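Local coordinates for competence damage-inducible protein A (PDB 5V01) that belongs to the CinA family and is of unproven function, though relatives of this domain deamidate nicotinamide mononucleotide, so a similar activity is possible, at residues D122-G127 against T141-F146. Sequence-based numbering, arbitrary orientation. Where two conformers were deposited one is given.
Sequences DGTPAG and TKRMCF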
loop_
_atom_site.group_PDB
_atom_site.type_symbol
_atom_site.label_atom_id
_atom_site.label_comp_id
_atom_site.label_asym_id
_atom_site.label_seq_id
_atom_site.Cartn_x
_atom_site.Cartn_y
_atom_site.Cartn_z
ATOM N N ASP A 122 -19.574 5.696 16.415
ATOM C CA ASP A 122 -20.963 6.029 16.058
ATOM C C ASP A 122 -21.927 4.823 15.953
ATOM O O ASP A 122 -23.078 4.997 15.551
ATOM C CB ASP A 122 -20.981 6.820 14.743
ATOM C CG ASP A 122 -20.399 6.038 13.566
ATOM O OD1 ASP A 122 -20.121 4.819 13.703
ATOM O OD2 ASP A 122 -20.205 6.660 12.503
ATOM N N GLY A 123 -21.462 3.617 16.288
ATOM C CA GLY A 123 -22.287 2.405 16.218
ATOM C C GLY A 123 -22.251 1.640 14.902
ATOM O O GLY A 123 -22.945 0.632 14.766
ATOM N N THR A 124 -21.447 2.089 13.936
ATOM C CA THR A 124 -21.314 1.373 12.666
ATOM C C THR A 124 -20.763 -0.035 12.951
ATOM O O THR A 124 -19.718 -0.160 13.604
ATOM C CB THR A 124 -20.387 2.119 11.683
ATOM O OG1 THR A 124 -20.911 3.425 11.420
ATOM C CG2 THR A 124 -20.264 1.365 10.358
ATOM N N PRO A 125 -21.464 -1.093 12.488
ATOM C CA PRO A 125 -21.012 -2.458 12.781
ATOM C C PRO A 125 -19.650 -2.805 12.193
ATOM O O PRO A 125 -19.315 -2.352 11.087
ATOM C CB PRO A 125 -22.075 -3.340 12.116
ATOM C CG PRO A 125 -23.249 -2.464 11.900
ATOM C CD PRO A 125 -22.709 -1.093 11.692
ATOM N N ALA A 126 -18.880 -3.606 12.929
ATOM C CA ALA A 126 -17.665 -4.223 12.396
ATOM C C ALA A 126 -18.026 -4.976 11.122
ATOM O O ALA A 126 -19.067 -5.620 11.051
ATOM C CB ALA A 126 -17.044 -5.175 13.411
ATOM N N GLY A 127 -17.181 -4.845 10.114
ATOM C CA GLY A 127 -17.432 -5.454 8.821
ATOM C C GLY A 127 -17.979 -4.490 7.779
ATOM O O GLY A 127 -18.043 -4.835 6.597
ATOM N N THR A 141 -20.172 4.872 -5.532
ATOM C CA THR A 141 -19.846 4.355 -4.218
ATOM C C THR A 141 -20.740 3.191 -3.843
ATOM O O THR A 141 -21.830 3.024 -4.393
ATOM C CB THR A 141 -19.985 5.436 -3.136
ATOM O OG1 THR A 141 -21.370 5.844 -3.077
ATOM C CG2 THR A 141 -19.069 6.610 -3.438
ATOM N N LYS A 142 -20.286 2.408 -2.876
ATOM C CA LYS A 142 -21.042 1.267 -2.370
ATOM C C LYS A 142 -20.644 0.951 -0.953
ATOM O O LYS A 142 -19.452 0.907 -0.642
ATOM C CB LYS A 142 -20.785 0.024 -3.233
ATOM C CG LYS A 142 -21.487 -1.256 -2.789
ATOM C CD LYS A 142 -22.911 -1.286 -3.300
ATOM C CE LYS A 142 -23.515 -2.671 -3.187
ATOM N NZ LYS A 142 -24.266 -2.835 -1.920
ATOM N N ARG A 143 -21.639 0.733 -0.097
ATOM C CA ARG A 143 -21.439 0.248 1.266
ATOM C C ARG A 143 -21.716 -1.244 1.305
ATOM O O ARG A 143 -22.761 -1.695 0.822
ATOM C CB ARG A 143 -22.390 0.963 2.222
ATOM C CG ARG A 143 -22.290 0.522 3.674
ATOM C CD ARG A 143 -23.348 1.220 4.528
ATOM N NE ARG A 143 -23.226 0.913 5.952
ATOM C CZ ARG A 143 -23.662 -0.210 6.522
ATOM N NH1 ARG A 143 -24.255 -1.140 5.781
ATOM N NH2 ARG A 143 -23.506 -0.406 7.835
ATOM N N MET A 144 -20.779 -1.999 1.877
ATOM C CA MET A 144 -20.921 -3.456 2.063
ATOM C C MET A 144 -20.785 -3.785 3.544
ATOM O O MET A 144 -20.165 -3.023 4.293
ATOM C CB MET A 144 -19.850 -4.223 1.272
ATOM C CG MET A 144 -19.927 -4.064 -0.235
ATOM S SD MET A 144 -21.401 -4.819 -0.915
ATOM C CE MET A 144 -21.023 -6.568 -0.797
ATOM N N CYS A 145 -21.395 -4.880 4.004
ATOM C CA CYS A 145 -21.113 -5.403 5.362
ATOM C C CYS A 145 -20.700 -6.867 5.255
ATOM O O CYS A 145 -21.533 -7.740 5.027
ATOM C CB CYS A 145 -22.286 -5.217 6.342
ATOM S SG CYS A 145 -21.813 -5.188 8.108
ATOM N N PHE A 146 -19.404 -7.114 5.439
ATOM C CA PHE A 146 -18.783 -8.435 5.294
ATOM C C PHE A 146 -18.717 -9.145 6.627
ATOM O O PHE A 146 -18.494 -8.518 7.669
ATOM C CB PHE A 146 -17.357 -8.298 4.762
ATOM C CG PHE A 146 -17.268 -7.648 3.414
ATOM C CD1 PHE A 146 -17.703 -8.302 2.271
ATOM C CD2 PHE A 146 -16.722 -6.388 3.285
ATOM C CE1 PHE A 146 -17.603 -7.697 1.025
ATOM C CE2 PHE A 146 -16.620 -5.775 2.050
ATOM C CZ PHE A 146 -17.057 -6.432 0.909
#
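Gly-127 and Phe-146 meet where the loop before strand 128-135 runs beside the end of strand 138-145. Phe-146 N donates to Gly-127 O (2.9 Å). The bond is nearly straight at hydrogen, 163°, but the donor sits above the carbonyl plane. Gly-127 O also takes a CA-H...O contact from Cys-145 CA at 3.4 Å. Gly-127 CA returns one to Phe-146 O, also at 3.4 Å. Lacking a side chain, Gly-127 lets Phe-146 O come this close.

Arg-143 extends from the strand toward the loop and crosses Pro-125 at about a right angle. Its chain leaves CB with CG anti to the backbone N (chi1 179°) and stays extended through CD to NE, packing also on Thr-128 and Trp-130. At the tip, Arg-143 NH2 has Pro-125 CD at the guanidinium edge, 4.0 Å away. Thr-124 CG2 lies obliquely, 4.5 Å from Arg-143 NH2. Where the loop enters strand 128-135, Cys-145 SG rests 3.9 Å from Gly-127 C. Arg-143 and Cys-145 each have two conformers, so these side-chain contacts are tentative.

Asp-122 OD1 accepts from Thr-124 N, an Asx turn, and from Thr-124 OG1, both over one face of its carboxylate. One backbone hydrogen bond thus continues the antiparallel hairpin pairing of 128-135 with edge strand 138-145, while the arginine tip adds loose van der Waals contact without a salt bridge between the segments.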